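Local coordinates for protein D-alanyl transferase DltD (PDB 6PFX) that probably takes part in the D-alanylation of lipoteichoic acid during cell wall biogenesis in Gram-positive bacteria, at residues 319-324 / 379-384; 327-332 / 369-374. All coordinates share one frame; numbering follows the deposited sequence.

Contact 1: residues 319-324 / 379-384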
loop_
_atom_site.group_PDB
_atom_site.type_symbol
_atom_site.label_atom_id
_atom_site.label_comp_id
_atom_site.label_asym_id
_atom_site.label_seq_id
_atom_site.Cartn_x
_atom_site.Cartn_y
_atom_site.Cartn_z
ATOM N N LYS A 319 -0.493 7.706 13.076
ATOM C CA LYS A 319 -0.820 9.116 12.880
ATOM C C LYS A 319 0.217 10.028 13.520
ATOM O O LYS A 319 0.533 11.080 12.956
ATOM C CB LYS A 319 -2.247 9.407 13.339
ATOM C CG LYS A 319 -3.278 8.751 12.420
ATOM C CD LYS A 319 -4.687 9.306 12.589
ATOM C CE LYS A 319 -5.112 9.400 14.028
ATOM N NZ LYS A 319 -6.569 9.727 14.098
ATOM N N PHE A 320 0.793 9.631 14.658
ATOM C CA PHE A 320 1.911 10.391 15.206
ATOM C C PHE A 320 3.079 10.406 14.227
ATOM O O PHE A 320 3.677 11.459 13.965
ATOM C CB PHE A 320 2.334 9.796 16.547
ATOM C CG PHE A 320 3.499 10.492 17.170
ATOM C CD1 PHE A 320 4.797 10.099 16.894
ATOM C CD2 PHE A 320 3.296 11.553 18.030
ATOM C CE1 PHE A 320 5.877 10.754 17.477
ATOM C CE2 PHE A 320 4.362 12.205 18.610
ATOM C CZ PHE A 320 5.653 11.815 18.323
ATOM N N GLN A 321 3.397 9.251 13.637
ATOM C CA GLN A 321 4.521 9.194 12.704
ATOM C C GLN A 321 4.255 10.076 11.488
ATOM O O GLN A 321 5.155 10.770 10.993
ATOM C CB GLN A 321 4.769 7.744 12.268
ATOM C CG GLN A 321 6.028 7.522 11.382
ATOM C CD GLN A 321 6.359 6.040 11.229
ATOM O OE1 GLN A 321 5.754 5.194 11.901
ATOM N NE2 GLN A 321 7.293 5.716 10.341
ATOM N N LEU A 322 3.013 10.066 11.004
ATOM C CA LEU A 322 2.632 10.859 9.841
ATOM C C LEU A 322 2.607 12.343 10.185
ATOM O O LEU A 322 3.318 13.144 9.569
ATOM C CB LEU A 322 1.269 10.359 9.337
ATOM C CG LEU A 322 1.299 8.997 8.638
ATOM C CD1 LEU A 322 -0.081 8.434 8.400
ATOM C CD2 LEU A 322 2.024 9.093 7.298
ATOM N N ASN A 323 1.806 12.717 11.188
ATOM C CA ASN A 323 1.581 14.120 11.507
ATOM C C ASN A 323 2.857 14.803 11.981
ATOM O O ASN A 323 3.098 15.975 11.659
ATOM C CB ASN A 323 0.510 14.245 12.592
ATOM C CG ASN A 323 -0.867 13.864 12.113
ATOM O OD1 ASN A 323 -1.168 13.897 10.917
ATOM N ND2 ASN A 323 -1.732 13.534 13.057
ATOM N N SER A 324 3.674 14.104 12.771
ATOM C CA SER A 324 4.877 14.729 13.298
ATOM C C SER A 324 5.830 15.135 12.185
ATOM O O SER A 324 6.701 15.981 12.401
ATOM C CB SER A 324 5.611 13.792 14.263
ATOM O OG SER A 324 6.191 12.692 13.583
ATOM N N ASP A 379 14.712 10.727 11.242
ATOM C CA ASP A 379 15.290 9.401 11.091
ATOM C C ASP A 379 15.139 8.542 12.341
ATOM O O ASP A 379 15.360 7.330 12.258
ATOM C CB ASP A 379 16.751 9.556 10.662
ATOM C CG ASP A 379 16.899 10.194 9.282
ATOM O OD1 ASP A 379 16.160 9.813 8.352
ATOM O OD2 ASP A 379 17.773 11.074 9.119
ATOM N N ALA A 380 14.741 9.113 13.484
ATOM C CA ALA A 380 14.431 8.288 14.645
ATOM C C ALA A 380 13.387 7.226 14.323
ATOM O O ALA A 380 13.290 6.213 15.024
ATOM C CB ALA A 380 13.892 9.145 15.797
ATOM N N PHE A 381 12.545 7.459 13.314
ATOM C CA PHE A 381 11.497 6.480 13.021
ATOM C C PHE A 381 12.047 5.194 12.401
ATOM O O PHE A 381 11.287 4.233 12.243
ATOM C CB PHE A 381 10.412 7.126 12.149
ATOM C CG PHE A 381 9.554 8.125 12.880
ATOM C CD1 PHE A 381 8.675 7.709 13.878
ATOM C CD2 PHE A 381 9.583 9.474 12.538
ATOM C CE1 PHE A 381 7.884 8.624 14.526
ATOM C CE2 PHE A 381 8.801 10.391 13.210
ATOM C CZ PHE A 381 7.930 9.960 14.182
ATOM N N PHE A 382 13.348 5.143 12.069
ATOM C CA PHE A 382 14.013 3.901 11.666
ATOM C C PHE A 382 14.450 3.049 12.860
ATOM O O PHE A 382 14.834 1.886 12.666
ATOM C CB PHE A 382 15.237 4.204 10.761
ATOM C CG PHE A 382 14.873 4.755 9.412
ATOM C CD1 PHE A 382 14.026 4.054 8.555
ATOM C CD2 PHE A 382 15.382 5.967 8.993
ATOM C CE1 PHE A 382 13.673 4.576 7.306
ATOM C CE2 PHE A 382 15.038 6.492 7.756
ATOM C CZ PHE A 382 14.179 5.786 6.910
ATOM N N SER A 383 14.381 3.591 14.078
ATOM C CA SER A 383 14.982 2.956 15.240
ATOM C C SER A 383 14.111 1.854 15.820
ATOM O O SER A 383 12.879 1.874 15.695
ATOM C CB SER A 383 15.229 3.980 16.358
ATOM O OG SER A 383 14.010 4.403 16.950
ATOM N N LYS A 384 14.768 0.914 16.504
ATOM C CA LYS A 384 14.041 -0.115 17.235
ATOM C C LYS A 384 13.212 0.490 18.355
ATOM O O LYS A 384 12.159 -0.053 18.714
ATOM C CB LYS A 384 15.007 -1.176 17.771
ATOM C CG LYS A 384 15.639 -2.028 16.683
ATOM C CD LYS A 384 15.348 -3.515 16.843
ATOM C CE LYS A 384 15.930 -4.304 15.681
ATOM N NZ LYS A 384 15.750 -5.773 15.857
#
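The ring of F381, carried on a short 3-10 segment (379-382), meets F320 and Q321 of helix 308-323 together with S324. Q321 lies over one face of this ring. Its CG stands 3.8 Å from the centroid of the F381 ring and 16° off the normal, a CH-pi contact displaced toward the rim. With CG anti to its backbone N (chi1 -174°) and the chain extended beyond it, Q321 runs past F381 in the opposite direction, and its amide plane is almost parallel to the ring. The amide carbon continues the cover, Q321 CD lying 3.9 Å from F381 CD1, while Q321 NE2 continues past the ring to 3.9 Å from F381 CB.

The other two residues meet the far end of the ring at its edge. The side chains of F320 and F381 cross at about a right angle, with F320 CE1 4.0 Å from F381 CZ. S324 brings its hydroxyl close to the ring plane, S324 OG lying 3.3 Å from F381 CZ. That hydroxyl donates to F320 O (2.8 Å from S324 OG), the carbonyl that S324 N also binds, and the two donors approach from opposite faces of the carbonyl plane.

The amide of Q321 is held by W386 through OE1 and by Q276 and F272 O through NE2, which probably helps hold its CG over the ring face; W386 also meets the F381 ring edge-to-face. No hydrogen bond joins 319-324 directly to 379-384; the contact is made mainly by ring and methylene surfaces, with the glutamine's polar end bonded outside the two segments.

Contact 2: residues 327-332 / 369-374. With GOL (glycerol), chain C.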
loop_
_atom_site.group_PDB
_atom_site.type_symbol
_atom_site.label_atom_id
_atom_site.label_comp_id
_atom_site.label_asym_id
_atom_site.label_seq_id
_atom_site.Cartn_x
_atom_site.Cartn_y
_atom_site.Cartn_z
ATOM N N PHE A 327 2.791 14.930 7.266
ATOM C CA PHE A 327 1.769 14.221 6.502
ATOM C C PHE A 327 0.469 14.336 7.285
ATOM O O PHE A 327 0.250 13.604 8.250
ATOM C CB PHE A 327 2.176 12.767 6.323
ATOM C CG PHE A 327 3.447 12.562 5.525
ATOM C CD1 PHE A 327 3.402 12.474 4.141
ATOM C CD2 PHE A 327 4.665 12.408 6.156
ATOM C CE1 PHE A 327 4.534 12.251 3.409
ATOM C CE2 PHE A 327 5.797 12.175 5.434
ATOM C CZ PHE A 327 5.737 12.105 4.044
ATOM N N ASN A 328 -0.392 15.275 6.888
ATOM C CA ASN A 328 -1.572 15.590 7.680
ATOM C C ASN A 328 -2.873 15.276 6.953
ATOM O O ASN A 328 -3.951 15.617 7.459
ATOM C CB ASN A 328 -1.582 17.067 8.091
ATOM C CG ASN A 328 -0.414 17.439 8.963
ATOM O OD1 ASN A 328 0.326 18.384 8.674
ATOM N ND2 ASN A 328 -0.245 16.715 10.043
ATOM N N ARG A 329 -2.800 14.622 5.799
ATOM C CA ARG A 329 -3.976 14.297 4.990
ATOM C C ARG A 329 -4.224 12.801 5.140
ATOM O O ARG A 329 -3.598 11.980 4.461
ATOM C CB ARG A 329 -3.753 14.683 3.535
ATOM C CG ARG A 329 -4.987 14.548 2.659
ATOM C CD ARG A 329 -4.677 14.855 1.205
ATOM N NE ARG A 329 -4.273 16.227 0.934
ATOM C CZ ARG A 329 -3.009 16.617 0.791
ATOM N NH1 ARG A 329 -2.019 15.750 0.944
ATOM N NH2 ARG A 329 -2.733 17.883 0.520
ATOM N N ILE A 330 -5.137 12.461 6.043
ATOM C CA ILE A 330 -5.316 11.095 6.513
ATOM C C ILE A 330 -6.809 10.859 6.652
ATOM O O ILE A 330 -7.502 11.620 7.336
ATOM C CB ILE A 330 -4.635 10.859 7.876
ATOM C CG1 ILE A 330 -3.143 11.181 7.824
ATOM C CG2 ILE A 330 -4.846 9.403 8.333
ATOM C CD1 ILE A 330 -2.469 11.182 9.168
ATOM N N ALA A 331 -7.294 9.811 6.013
ATOM C CA ALA A 331 -8.662 9.332 6.189
ATOM C C ALA A 331 -8.579 8.140 7.131
ATOM O O ALA A 331 -8.301 7.017 6.703
ATOM C CB ALA A 331 -9.265 8.921 4.854
ATOM N N ASP A 332 -8.836 8.379 8.405
ATOM C CA ASP A 332 -8.753 7.347 9.435
ATOM C C ASP A 332 -10.153 6.789 9.640
ATOM O O ASP A 332 -11.024 7.469 10.193
ATOM C CB ASP A 332 -8.207 7.963 10.722
ATOM C CG ASP A 332 -8.192 6.991 11.889
ATOM O OD1 ASP A 332 -8.582 5.816 11.731
ATOM O OD2 ASP A 332 -7.777 7.415 12.984
ATOM N N HIS A 369 -10.468 21.500 -3.036
ATOM C CA HIS A 369 -9.680 22.281 -2.096
ATOM C C HIS A 369 -8.250 21.780 -2.224
ATOM O O HIS A 369 -8.007 20.644 -2.645
ATOM C CB HIS A 369 -10.158 22.091 -0.655
ATOM C CG HIS A 369 -11.605 22.402 -0.461
ATOM N ND1 HIS A 369 -12.103 23.685 -0.507
ATOM C CD2 HIS A 369 -12.667 21.593 -0.233
ATOM C CE1 HIS A 369 -13.410 23.655 -0.313
ATOM N NE2 HIS A 369 -13.776 22.398 -0.144
ATOM N N ILE A 370 -7.299 22.648 -1.873
ATOM C CA ILE A 370 -5.871 22.372 -1.992
ATOM C C ILE A 370 -5.211 22.770 -0.679
ATOM O O ILE A 370 -5.444 23.872 -0.172
ATOM C CB ILE A 370 -5.242 23.159 -3.165
ATOM C CG1 ILE A 370 -5.834 22.715 -4.502
ATOM C CG2 ILE A 370 -3.718 23.018 -3.164
ATOM C CD1 ILE A 370 -5.356 23.567 -5.689
ATOM N N THR A 371 -4.413 21.871 -0.114
ATOM C CA THR A 371 -3.536 22.236 0.989
ATOM C C THR A 371 -2.114 21.828 0.628
ATOM O O THR A 371 -1.894 20.890 -0.146
ATOM C CB THR A 371 -3.924 21.575 2.311
ATOM O OG1 THR A 371 -3.833 20.159 2.157
ATOM C CG2 THR A 371 -5.333 21.962 2.732
ATOM N N ALA A 372 -1.153 22.542 1.203
ATOM C CA ALA A 372 0.259 22.334 0.934
ATOM C C ALA A 372 0.923 21.649 2.116
ATOM O O ALA A 372 0.821 22.118 3.253
ATOM C CB ALA A 372 0.958 23.673 0.687
ATOM N N SER A 373 1.620 20.561 1.840
ATOM C CA SER A 373 2.345 19.837 2.869
ATOM C C SER A 373 3.812 20.238 2.812
ATOM O O SER A 373 4.390 20.370 1.730
ATOM C CB SER A 373 2.231 18.331 2.642
ATOM O OG SER A 373 0.890 17.882 2.671
ATOM N N LYS A 374 4.406 20.441 3.982
ATOM C CA LYS A 374 5.837 20.681 4.109
ATOM C C LYS A 374 6.375 19.678 5.115
ATOM O O LYS A 374 5.867 19.581 6.240
ATOM C CB LYS A 374 6.126 22.106 4.569
ATOM C CG LYS A 374 5.688 23.175 3.589
ATOM C CD LYS A 374 6.411 23.056 2.262
ATOM C CE LYS A 374 5.887 24.081 1.275
ATOM N NZ LYS A 374 6.605 23.966 -0.024
HETATM C C1 GOL C . -9.177 18.053 -0.329
HETATM O O1 GOL C . -10.117 18.925 0.271
HETATM C C2 GOL C . -7.993 17.836 0.584
HETATM O O2 GOL C . -7.247 16.705 0.139
HETATM C C3 GOL C . -7.112 19.054 0.671
HETATM O O3 GOL C . -5.936 18.763 1.428
HETATM O O HOH W 1 -0.566 17.021 4.482
HETATM O O HOH W 2 -4.331 19.270 -1.830
#
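R329 meets T371 of the extended chain 369-374 beside strand 330-332, an outermost strand of the five-stranded parallel sheet in this SGNH-hydrolase-clan protein. At the start of 327-332, F327 turns away, stacking on Y375 and packing against helix 271-284. N328 reaches the opposite chain through its backbone: water 1 accepts from N328 N at 3.0 Å and donates to S373 OG, which also bonds to E288.

R329 carries most of the direct contact. Its CG is anti to the backbone N (chi1 -172°), and a bend at chi3 (-65°) turns the guanidinium alongside T371, the two side chains running past each other in opposite directions. R329 NH2 lies 3.0 Å from T371 OG1 and 3.2 Å from T371 O, the carbonyl oxygen sitting at the guanidinium edge. From the sheet side the group is anchored by a salt bridge from NH2 to E288 and a hydrogen bond from NH1 to V289 O, which probably fix its rotation and offset its charge. Backbone hydrogen bonds of R329 and, further on, A331 pair this segment with strand 288-293.

A glycerol, probably from the crystallisation liquor, lies between R329 and T371. R329 NE donates to glycerol O3 at 3.1 Å with an N-H...O angle of 152°, and the same glycerol oxygen lies 2.6 Å from T371 OG1 in a hydrogen bond.

How the contacts relate
The centres of contacts 1 and 2 are about 17 Å apart, and both tie the chain that follows helix 351-365 back to the unit formed by helix 308-323 and the edge strand 330-332. Contact 2 lies between the two segments of contact 1 in sequence. Their first segments also touch: K319 NZ and D332 OD2 form a 2.8 Å salt bridge, L322 O lies 3.0 Å from F327 N in a probable hydrogen bond, and I330 CD1 packs 3.7 Å from L322 CD1. Contact 1 is partly buried and largely apolar, contact 2 polar and at the surface, where the bound glycerol is found.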